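Local atomic coordinates of conserved hypothetical exported protein (Bacteroides fragilis, PDB entry 4JJA), a protein that probably acts as an exo-beta-N-acetylmuramidase that trims peptidoglycan fragments, although its function has not been firmly established. Residues L114-Y119 against S232-E237; M157-G162 against G330-R335; I227-S232 against E295-K300. All blocks are in the same frame, centred on the assembly; numbering follows the deposited sequence. Where two conformers were deposited one is given.

Contact 1 (L114-Y119 against S232-E237); sequences LRFYTY and SICLFE. With GOL (glycerol), chain F.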
loop_
_atom_site.group_PDB
_atom_site.type_symbol
_atom_site.label_atom_id
_atom_site.label_comp_id
_atom_site.label_asym_id
_atom_site.label_seq_id
_atom_site.Cartn_x
_atom_site.Cartn_y
_atom_site.Cartn_z
ATOM N N LEU A 114 2.100 -3.158 -0.393
ATOM C CA LEU A 114 1.276 -4.264 -0.804
ATOM C C LEU A 114 0.596 -3.970 -2.122
ATOM O O LEU A 114 0.107 -2.875 -2.383
ATOM C CB LEU A 114 0.179 -4.546 0.234
ATOM C CG LEU A 114 0.578 -5.469 1.367
ATOM C CD1 LEU A 114 0.924 -6.868 0.842
ATOM C CD2 LEU A 114 1.654 -4.827 2.246
ATOM N N ARG A 115 0.499 -5.006 -2.936
ATOM C CA ARG A 115 -0.193 -4.872 -4.236
ATOM C C ARG A 115 -1.657 -4.456 -4.120
ATOM O O ARG A 115 -2.183 -3.814 -4.996
ATOM C CB ARG A 115 -0.053 -6.176 -4.997
ATOM C CG ARG A 115 -0.498 -6.136 -6.428
ATOM C CD ARG A 115 -0.302 -7.458 -7.114
ATOM N NE ARG A 115 -1.152 -8.483 -6.580
ATOM C CZ ARG A 115 -0.832 -9.777 -6.486
ATOM N NH1 ARG A 115 0.362 -10.226 -6.860
ATOM N NH2 ARG A 115 -1.730 -10.634 -5.953
ATOM N N PHE A 116 -2.309 -4.815 -3.027
ATOM C CA PHE A 116 -3.701 -4.517 -2.801
ATOM C C PHE A 116 -3.927 -3.293 -1.935
ATOM O O PHE A 116 -5.078 -2.985 -1.592
ATOM C CB PHE A 116 -4.496 -5.745 -2.329
ATOM C CG PHE A 116 -3.822 -6.603 -1.302
ATOM C CD1 PHE A 116 -3.552 -6.117 -0.026
ATOM C CD2 PHE A 116 -3.486 -7.917 -1.595
ATOM C CE1 PHE A 116 -2.950 -6.923 0.950
ATOM C CE2 PHE A 116 -2.888 -8.718 -0.629
ATOM C CZ PHE A 116 -2.603 -8.216 0.629
ATOM N N TYR A 117 -2.853 -2.518 -1.662
ATOM C CA TYR A 117 -2.946 -1.187 -1.042
ATOM C C TYR A 117 -2.676 -0.219 -2.179
ATOM O O TYR A 117 -1.574 -0.211 -2.717
ATOM C CB TYR A 117 -1.942 -1.074 0.068
ATOM C CG TYR A 117 -2.172 0.135 0.966
ATOM C CD1 TYR A 117 -2.966 0.022 2.079
ATOM C CD2 TYR A 117 -1.523 1.342 0.757
ATOM C CE1 TYR A 117 -3.179 1.052 2.935
ATOM C CE2 TYR A 117 -1.717 2.422 1.598
ATOM C CZ TYR A 117 -2.557 2.267 2.699
ATOM O OH TYR A 117 -2.716 3.354 3.532
ATOM N N THR A 118 -3.680 0.622 -2.468
ATOM C CA THR A 118 -3.929 1.178 -3.819
ATOM C C THR A 118 -3.355 2.503 -4.214
ATOM O O THR A 118 -3.612 2.978 -5.317
ATOM C CB THR A 118 -5.462 1.302 -4.121
ATOM O OG1 THR A 118 -6.091 2.253 -3.257
ATOM C CG2 THR A 118 -6.127 -0.055 -3.972
ATOM N N TYR A 119 -2.566 3.116 -3.355
ATOM C CA TYR A 119 -2.001 4.434 -3.714
ATOM C C TYR A 119 -1.153 4.369 -4.986
ATOM O O TYR A 119 -1.176 5.299 -5.767
ATOM C CB TYR A 119 -1.138 5.033 -2.613
ATOM C CG TYR A 119 -1.838 5.375 -1.335
ATOM C CD1 TYR A 119 -3.226 5.522 -1.279
ATOM C CD2 TYR A 119 -1.098 5.558 -0.178
ATOM C CE1 TYR A 119 -3.854 5.855 -0.053
ATOM C CE2 TYR A 119 -1.714 5.887 1.006
ATOM C CZ TYR A 119 -3.090 6.008 1.053
ATOM O OH TYR A 119 -3.730 6.345 2.250
ATOM N N SER A 232 -0.352 -11.041 5.206
ATOM C CA SER A 232 -0.939 -12.355 5.510
ATOM C C SER A 232 -2.425 -12.221 5.853
ATOM O O SER A 232 -3.267 -12.938 5.335
ATOM C CB SER A 232 -0.194 -13.019 6.682
ATOM O OG SER A 232 1.170 -13.231 6.375
ATOM N N ILE A 233 -2.754 -11.272 6.674
ATOM C CA ILE A 233 -4.101 -11.165 7.235
ATOM C C ILE A 233 -5.104 -10.509 6.294
ATOM O O ILE A 233 -6.259 -10.868 6.314
ATOM C CB ILE A 233 -4.039 -10.462 8.632
ATOM C CG1 ILE A 233 -3.251 -11.341 9.584
ATOM C CG2 ILE A 233 -5.430 -10.150 9.221
ATOM C CD1 ILE A 233 -3.896 -12.668 9.949
ATOM N N CYS A 234 -4.673 -9.618 5.418
ATOM C CA CYS A 234 -5.590 -8.982 4.482
ATOM C C CYS A 234 -6.168 -9.996 3.498
ATOM O O CYS A 234 -7.213 -9.751 2.941
ATOM C CB CYS A 234 -4.909 -7.820 3.712
ATOM S SG CYS A 234 -6.077 -6.678 2.952
ATOM N N LEU A 235 -5.533 -11.161 3.337
ATOM C CA LEU A 235 -6.153 -12.213 2.522
ATOM C C LEU A 235 -7.525 -12.610 3.009
ATOM O O LEU A 235 -8.354 -13.109 2.224
ATOM C CB LEU A 235 -5.202 -13.399 2.408
ATOM C CG LEU A 235 -3.822 -13.059 1.803
ATOM C CD1 LEU A 235 -2.968 -14.341 1.771
ATOM C CD2 LEU A 235 -3.925 -12.436 0.426
ATOM N N PHE A 236 -7.789 -12.423 4.296
ATOM C CA PHE A 236 -9.112 -12.699 4.822
ATOM C C PHE A 236 -10.209 -11.818 4.258
ATOM O O PHE A 236 -11.381 -12.157 4.367
ATOM C CB PHE A 236 -9.162 -12.659 6.351
ATOM C CG PHE A 236 -8.529 -13.837 7.045
ATOM C CD1 PHE A 236 -9.020 -15.107 6.854
ATOM C CD2 PHE A 236 -7.481 -13.681 7.938
ATOM C CE1 PHE A 236 -8.524 -16.177 7.557
ATOM C CE2 PHE A 236 -6.945 -14.766 8.642
ATOM C CZ PHE A 236 -7.472 -16.019 8.422
ATOM N N GLU A 237 -9.858 -10.722 3.614
ATOM C CA GLU A 237 -10.880 -9.909 2.942
ATOM C C GLU A 237 -11.483 -10.663 1.765
ATOM O O GLU A 237 -12.501 -10.243 1.253
ATOM C CB GLU A 237 -10.317 -8.569 2.525
ATOM C CG GLU A 237 -9.937 -7.786 3.804
ATOM C CD GLU A 237 -10.027 -6.313 3.842
ATOM O OE1 GLU A 237 -9.889 -5.685 2.815
ATOM O OE2 GLU A 237 -10.161 -5.788 4.985
HETATM C C1 GOL F . -8.223 -5.109 0.153
HETATM O O1 GOL F . -9.359 -5.920 0.332
HETATM C C2 GOL F . -8.587 -3.688 0.526
HETATM O O2 GOL F . -8.838 -3.548 1.928
HETATM C C3 GOL F . -7.417 -2.825 0.069
HETATM O O3 GOL F . -7.771 -2.096 -1.062
#

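Contact 2 (M157-G162 against G330-R335); sequences MKYKSG and GTDYVR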
loop_
_atom_site.group_PDB
_atom_site.type_symbol
_atom_site.label_atom_id
_atom_site.label_comp_id
_atom_site.label_asym_id
_atom_site.label_seq_id
_atom_site.Cartn_x
_atom_site.Cartn_y
_atom_site.Cartn_z
HETATM N N MSE A 157 -2.493 -11.151 -15.099
HETATM C CA MSE A 157 -3.275 -10.014 -15.520
HETATM C C MSE A 157 -4.717 -10.363 -15.962
HETATM O O MSE A 157 -5.518 -9.450 -16.082
HETATM C CB MSE A 157 -2.484 -9.101 -16.464
HETATM C CG MSE A 157 -1.143 -8.583 -15.822
HETATM SE SE MSE A 157 -1.326 -7.579 -14.166
HETATM C CE MSE A 157 -1.637 -5.903 -14.983
ATOM N N LYS A 158 -5.081 -11.654 -15.997
ATOM C CA LYS A 158 -6.513 -12.059 -15.987
ATOM C C LYS A 158 -7.273 -11.499 -14.794
ATOM O O LYS A 158 -8.471 -11.331 -14.830
ATOM C CB LYS A 158 -6.711 -13.574 -16.091
ATOM C CG LYS A 158 -6.348 -14.411 -14.920
ATOM C CD LYS A 158 -6.511 -15.897 -15.270
ATOM C CE LYS A 158 -7.967 -16.296 -15.261
ATOM N NZ LYS A 158 -8.203 -17.783 -15.382
ATOM N N TYR A 159 -6.535 -11.204 -13.737
ATOM C CA TYR A 159 -7.048 -10.784 -12.452
ATOM C C TYR A 159 -6.723 -9.349 -12.149
ATOM O O TYR A 159 -6.879 -8.927 -10.993
ATOM C CB TYR A 159 -6.574 -11.706 -11.339
ATOM C CG TYR A 159 -6.956 -13.144 -11.483
ATOM C CD1 TYR A 159 -8.245 -13.513 -11.757
ATOM C CD2 TYR A 159 -6.048 -14.155 -11.269
ATOM C CE1 TYR A 159 -8.601 -14.849 -11.909
ATOM C CE2 TYR A 159 -6.407 -15.479 -11.402
ATOM C CZ TYR A 159 -7.683 -15.830 -11.691
ATOM O OH TYR A 159 -7.979 -17.183 -11.846
ATOM N N LYS A 160 -6.283 -8.560 -13.118
ATOM C CA LYS A 160 -6.064 -7.139 -12.873
ATOM C C LYS A 160 -7.366 -6.503 -12.370
ATOM O O LYS A 160 -8.453 -6.769 -12.915
ATOM C CB LYS A 160 -5.616 -6.424 -14.141
ATOM C CG LYS A 160 -5.409 -4.933 -13.962
ATOM C CD LYS A 160 -5.046 -4.319 -15.273
ATOM C CE LYS A 160 -4.592 -2.873 -15.152
ATOM N NZ LYS A 160 -5.659 -2.023 -14.624
ATOM N N SER A 161 -7.295 -5.625 -11.374
ATOM C CA SER A 161 -8.515 -5.083 -10.799
ATOM C C SER A 161 -8.238 -3.796 -10.039
ATOM O O SER A 161 -7.084 -3.376 -9.932
ATOM C CB SER A 161 -9.162 -6.085 -9.865
ATOM O OG SER A 161 -8.484 -6.116 -8.634
ATOM N N GLY A 162 -9.270 -3.332 -9.336
ATOM C CA GLY A 162 -9.128 -2.261 -8.390
ATOM C C GLY A 162 -8.212 -2.510 -7.229
ATOM O O GLY A 162 -7.805 -1.558 -6.556
ATOM N N GLY A 330 -3.962 -13.264 -6.656
ATOM C CA GLY A 330 -3.378 -13.064 -7.981
ATOM C C GLY A 330 -3.185 -14.269 -8.865
ATOM O O GLY A 330 -2.676 -14.147 -9.948
ATOM N N THR A 331 -3.620 -15.425 -8.381
ATOM C CA THR A 331 -3.505 -16.690 -9.117
ATOM C C THR A 331 -4.593 -17.619 -8.619
ATOM O O THR A 331 -5.129 -17.452 -7.519
ATOM C CB THR A 331 -2.129 -17.342 -8.879
ATOM O OG1 THR A 331 -2.045 -18.448 -9.735
ATOM C CG2 THR A 331 -1.915 -17.810 -7.445
ATOM N N ASP A 332 -4.938 -18.595 -9.439
ATOM C CA ASP A 332 -5.980 -19.540 -9.137
ATOM C C ASP A 332 -5.548 -20.728 -8.285
ATOM O O ASP A 332 -6.387 -21.423 -7.735
ATOM C CB ASP A 332 -6.659 -20.039 -10.434
ATOM C CG ASP A 332 -5.798 -20.832 -11.310
ATOM O OD1 ASP A 332 -4.620 -21.077 -11.046
ATOM O OD2 ASP A 332 -6.350 -21.257 -12.378
ATOM N N TYR A 333 -4.247 -20.958 -8.119
ATOM C CA TYR A 333 -3.843 -22.228 -7.486
ATOM C C TYR A 333 -3.924 -22.182 -5.983
ATOM O O TYR A 333 -3.929 -23.232 -5.358
ATOM C CB TYR A 333 -2.487 -22.709 -7.936
ATOM C CG TYR A 333 -1.292 -21.832 -7.615
ATOM C CD1 TYR A 333 -0.823 -21.691 -6.298
ATOM C CD2 TYR A 333 -0.577 -21.187 -8.620
ATOM C CE1 TYR A 333 0.303 -20.938 -6.012
ATOM C CE2 TYR A 333 0.545 -20.442 -8.329
ATOM C CZ TYR A 333 0.992 -20.307 -7.025
ATOM O OH TYR A 333 2.111 -19.561 -6.748
ATOM N N VAL A 334 -3.959 -21.004 -5.348
ATOM C CA VAL A 334 -4.002 -20.953 -3.903
ATOM C C VAL A 334 -5.303 -21.546 -3.359
ATOM O O VAL A 334 -5.279 -22.445 -2.491
ATOM C CB VAL A 334 -3.728 -19.546 -3.362
ATOM C CG1 VAL A 334 -3.932 -19.457 -1.833
ATOM C CG2 VAL A 334 -2.326 -19.065 -3.758
ATOM N N ARG A 335 -6.452 -21.127 -3.904
ATOM C CA ARG A 335 -7.700 -21.733 -3.506
ATOM C C ARG A 335 -7.687 -23.241 -3.748
ATOM O O ARG A 335 -8.111 -24.038 -2.882
ATOM C CB ARG A 335 -8.802 -21.120 -4.344
ATOM C CG ARG A 335 -10.174 -21.715 -4.165
ATOM C CD ARG A 335 -11.122 -21.323 -5.267
ATOM N NE ARG A 335 -11.407 -19.886 -5.291
ATOM C CZ ARG A 335 -12.574 -19.307 -4.982
ATOM N NH1 ARG A 335 -13.610 -20.005 -4.551
ATOM N NH2 ARG A 335 -12.686 -17.992 -5.131
#

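Contact 3 (I227-S232 against E295-K300); sequences IYLYPS and EEIWKK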
loop_
_atom_site.group_PDB
_atom_site.type_symbol
_atom_site.label_atom_id
_atom_site.label_comp_id
_atom_site.label_asym_id
_atom_site.label_seq_id
_atom_site.Cartn_x
_atom_site.Cartn_y
_atom_site.Cartn_z
ATOM N N ILE A 227 0.788 -3.510 10.254
ATOM C CA ILE A 227 1.465 -3.305 8.947
ATOM C C ILE A 227 2.262 -4.538 8.576
ATOM O O ILE A 227 2.319 -4.913 7.413
ATOM C CB ILE A 227 2.286 -1.999 8.966
ATOM C CG1 ILE A 227 1.293 -0.824 8.977
ATOM C CG2 ILE A 227 3.269 -1.926 7.758
ATOM C CD1 ILE A 227 1.870 0.500 9.238
ATOM N N TYR A 228 2.934 -5.150 9.539
ATOM C CA TYR A 228 3.692 -6.342 9.243
ATOM C C TYR A 228 2.850 -7.579 8.990
ATOM O O TYR A 228 3.227 -8.450 8.214
ATOM C CB TYR A 228 4.725 -6.628 10.332
ATOM C CG TYR A 228 5.792 -5.555 10.492
ATOM C CD1 TYR A 228 6.445 -5.002 9.378
ATOM C CD2 TYR A 228 6.237 -5.171 11.729
ATOM C CE1 TYR A 228 7.449 -4.063 9.498
ATOM C CE2 TYR A 228 7.260 -4.229 11.879
ATOM C CZ TYR A 228 7.875 -3.664 10.788
ATOM O OH TYR A 228 8.880 -2.749 10.941
ATOM N N LEU A 229 1.716 -7.678 9.675
ATOM C CA LEU A 229 0.770 -8.778 9.472
ATOM C C LEU A 229 -0.135 -8.625 8.256
ATOM O O LEU A 229 -0.648 -9.603 7.739
ATOM C CB LEU A 229 -0.081 -8.974 10.748
ATOM C CG LEU A 229 0.629 -9.679 11.905
ATOM C CD1 LEU A 229 -0.209 -9.548 13.176
ATOM C CD2 LEU A 229 0.887 -11.129 11.556
ATOM N N TYR A 230 -0.300 -7.385 7.777
ATOM C CA TYR A 230 -1.182 -7.056 6.699
ATOM C C TYR A 230 -1.034 -7.980 5.473
ATOM O O TYR A 230 -2.078 -8.424 4.931
ATOM C CB TYR A 230 -1.047 -5.553 6.387
ATOM C CG TYR A 230 -1.926 -4.983 5.329
ATOM C CD1 TYR A 230 -3.293 -4.867 5.486
ATOM C CD2 TYR A 230 -1.378 -4.430 4.199
ATOM C CE1 TYR A 230 -4.097 -4.322 4.496
ATOM C CE2 TYR A 230 -2.160 -3.875 3.205
ATOM C CZ TYR A 230 -3.517 -3.848 3.332
ATOM O OH TYR A 230 -4.279 -3.294 2.317
ATOM N N PRO A 231 0.192 -8.279 5.026
ATOM C CA PRO A 231 0.269 -9.147 3.854
ATOM C C PRO A 231 -0.401 -10.497 3.997
ATOM O O PRO A 231 -0.924 -11.038 3.023
ATOM C CB PRO A 231 1.791 -9.329 3.649
ATOM C CG PRO A 231 2.383 -8.144 4.307
ATOM C CD PRO A 231 1.519 -7.791 5.475
ATOM N N SER A 232 -0.352 -11.041 5.206
ATOM C CA SER A 232 -0.939 -12.355 5.510
ATOM C C SER A 232 -2.425 -12.221 5.853
ATOM O O SER A 232 -3.267 -12.938 5.335
ATOM C CB SER A 232 -0.194 -13.019 6.682
ATOM O OG SER A 232 1.170 -13.231 6.375
ATOM N N GLU A 295 10.036 -9.714 14.935
ATOM C CA GLU A 295 10.989 -10.688 14.331
ATOM C C GLU A 295 10.380 -11.967 13.809
ATOM O O GLU A 295 10.713 -12.439 12.730
ATOM C CB GLU A 295 12.126 -11.108 15.304
ATOM C CG GLU A 295 13.206 -10.047 15.483
ATOM C CD GLU A 295 12.885 -9.142 16.658
ATOM O OE1 GLU A 295 11.744 -9.228 17.187
ATOM O OE2 GLU A 295 13.753 -8.358 17.058
ATOM N N GLU A 296 9.474 -12.551 14.577
ATOM C CA GLU A 296 8.872 -13.798 14.100
ATOM C C GLU A 296 7.904 -13.560 12.914
ATOM O O GLU A 296 7.843 -14.413 12.029
ATOM C CB GLU A 296 8.218 -14.618 15.164
ATOM C CG GLU A 296 6.997 -14.123 15.760
ATOM C CD GLU A 296 6.614 -15.010 16.971
ATOM O OE1 GLU A 296 6.461 -16.247 16.727
ATOM O OE2 GLU A 296 6.512 -14.465 18.128
ATOM N N ILE A 297 7.295 -12.375 12.849
ATOM C CA ILE A 297 6.450 -12.014 11.664
ATOM C C ILE A 297 7.415 -11.915 10.460
ATOM O O ILE A 297 7.132 -12.450 9.376
ATOM C CB ILE A 297 5.641 -10.765 11.939
ATOM C CG1 ILE A 297 4.655 -10.980 13.120
ATOM C CG2 ILE A 297 4.943 -10.310 10.661
ATOM C CD1 ILE A 297 4.029 -9.739 13.724
ATOM N N TRP A 298 8.548 -11.213 10.625
ATOM C CA TRP A 298 9.508 -11.028 9.509
ATOM C C TRP A 298 10.039 -12.348 9.011
ATOM O O TRP A 298 10.222 -12.555 7.821
ATOM C CB TRP A 298 10.680 -10.104 9.918
ATOM C CG TRP A 298 10.265 -8.768 10.415
ATOM C CD1 TRP A 298 9.103 -8.104 10.163
ATOM C CD2 TRP A 298 11.018 -7.945 11.299
ATOM N NE1 TRP A 298 9.089 -6.929 10.847
ATOM C CE2 TRP A 298 10.269 -6.783 11.528
ATOM C CE3 TRP A 298 12.308 -8.047 11.849
ATOM C CZ2 TRP A 298 10.717 -5.744 12.332
ATOM C CZ3 TRP A 298 12.732 -7.023 12.684
ATOM C CH2 TRP A 298 11.949 -5.883 12.915
ATOM N N LYS A 299 10.258 -13.298 9.924
ATOM C CA LYS A 299 10.774 -14.559 9.508
ATOM C C LYS A 299 9.869 -15.282 8.508
ATOM O O LYS A 299 10.343 -15.930 7.570
ATOM C CB LYS A 299 10.985 -15.434 10.740
ATOM C CG LYS A 299 11.677 -16.761 10.428
ATOM C CD LYS A 299 11.795 -17.599 11.724
ATOM C CE LYS A 299 10.448 -18.225 12.158
ATOM N NZ LYS A 299 9.433 -17.280 12.780
ATOM N N LYS A 300 8.548 -15.157 8.692
ATOM C CA LYS A 300 7.627 -15.957 7.914
ATOM C C LYS A 300 7.077 -15.267 6.680
ATOM O O LYS A 300 6.518 -15.945 5.841
ATOM C CB LYS A 300 6.466 -16.386 8.847
ATOM C CG LYS A 300 6.990 -17.370 9.922
ATOM C CD LYS A 300 5.890 -18.074 10.656
ATOM C CE LYS A 300 6.403 -19.053 11.713
ATOM N NZ LYS A 300 5.282 -19.681 12.504
#

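Contact 1 (L114-Y119 against S232-E237)
Phe116, on the loop that follows strand 104-107 of the Rossmann-like parallel sheet, packs against Cys234 and Leu235 in the 3-10 turn extending helix 224-233, so the contact lies at the seam between the N-terminal sheet domain and the C-terminal part of this NamZ-family protein. A type I turn from Leu114 to Tyr117, closed by a hydrogen bond of 3.1 Å from Tyr117 N to Leu114 O, presents the phenylalanine. Its CG is tucked between the backbone N and the carbonyl carbon (chi1 43°), and the ring reaches across with its CE1 corner 3.5 Å from Cys234 CB. The thiol joins in as an oblique sulfur-aromatic contact: Cys234 SG lies 4.4 Å from the centroid of the Phe116 ring, 40° off its normal. On the CE2 side of the ring Leu235 adds its CD2 methyl, 4.0 Å from Phe116 CE2, the two side chains crossing nearly at right angles. Leu328 of helix 325-329 also touches Phe116, and its neighbour Val329 touches Leu235, making this a buried apolar cluster.

Beside the ring a glycerol, probably from the crystallisation liquor, lies between the two segments and may mark a pocket; Cys234 SG comes within 3.9 Å of its C1. Glu237 grips its hydroxyls, with the carboxylate's OE2 in a salt bridge to Arg245. The other oxygen, Glu237 OE1, accepts two short hydrogen bonds from glycerol O1 and O2, each 2.5 Å.

Contact 2 (M157-G162 against G330-R335)
The ring of Tyr159 lies lengthwise along the backbone of Gly330, Thr331 and Asp332, each part of it meeting a different residue. At its base the carbonyl oxygen of Gly330 comes to the ring's edge, close to the ring plane, with Tyr159 CD2 3.6 Å from Gly330 O. Farther out the approach turns oblique, and Tyr159 CE2 is 3.9 Å from Thr331 CA. The phenol oxygen ends over the next residue: Tyr159 OH is 3.4 Å from Asp332 CB, a van der Waals contact with the methylene. Here the two side chains cross at about a right angle, and the ring and carboxylate planes are 57° apart. With CG anti to its own carbonyl carbon (chi1 -59°), Tyr159 is thrown across from its loop onto the other segment.

Gly330, whose positive phi of 95° ends helix 325-329, also makes a backbone hydrogen bond with Asp156, three residues before the tyrosine in the same loop. The contact thus joins the loop between strand 136-140 and helix 176-185 to the short link between helices 325-329 and 333-339, while Tyr159 also touches Glu326 and Leu327 on the first of these helices.

Contact 3 (I227-S232 against E295-K300)
Tyr228 and Leu229 of helix 224-233 pack on Ile297 and Trp298 of helix 294-300 in a helix pair that runs in roughly the same direction, the segment axes 9.9 Å apart at closest approach and inclined by 34°. Tyr228 does most on its side. Its CB lies 3.7 Å from Ile297 CG2, and beyond that its ring receives the edge of the indole in a T-shaped stack with planes 87° apart. Trp298 NE1 stands over the middle of the phenol ring, 3.2 Å above its plane, and points its N-H almost straight down the ring normal, the geometry of an N-H to pi interaction. The indole also has an edge-to-face partner in His148.

Leu229 follows one step along. Its side chain crosses that of Ile297 at about a right angle, bringing Leu229 CG to 3.9 Å from Ile297 CD1. The isoleucine is divided between two neighbours: CG2, anti to its backbone N, goes to Tyr228, while CG1, anti to the carbonyl carbon (chi1 -62°), carries CD1 to Leu229. Tyr230 belongs to a different face of the helix, where it meets Phe251 edge to face. At Pro231 the helix kinks, since the nitrogens of Pro231 and Ser232 lack bonds to the preceding helical turn. The chain recovers in a tighter turn, with Ser232 N bonded to Leu229 O at 2.9 Å.

From the N terminus, the loop after strand 104-107 carries 114-119, and contact 1 closes when the chain, having added strands 136-140 and 197-200, reaches 232-237 at the end of helix 224-233. Contact 2 opens within that loop, at 157-162, and closes far later, at 330-335, so contacts 1 and 2 cross. Contact 3 closes a shorter loop, from 227-232 to 295-300; it is nested inside contact 2 yet also crosses contact 1, with which it shares Ser232. Tyr230 packs on Leu114, Phe116 and Tyr117, bridging contacts 1 and 3. Contacts 1 and 2 tie the sheet-bearing half to the C-terminal helices, whereas contact 3 joins two helices.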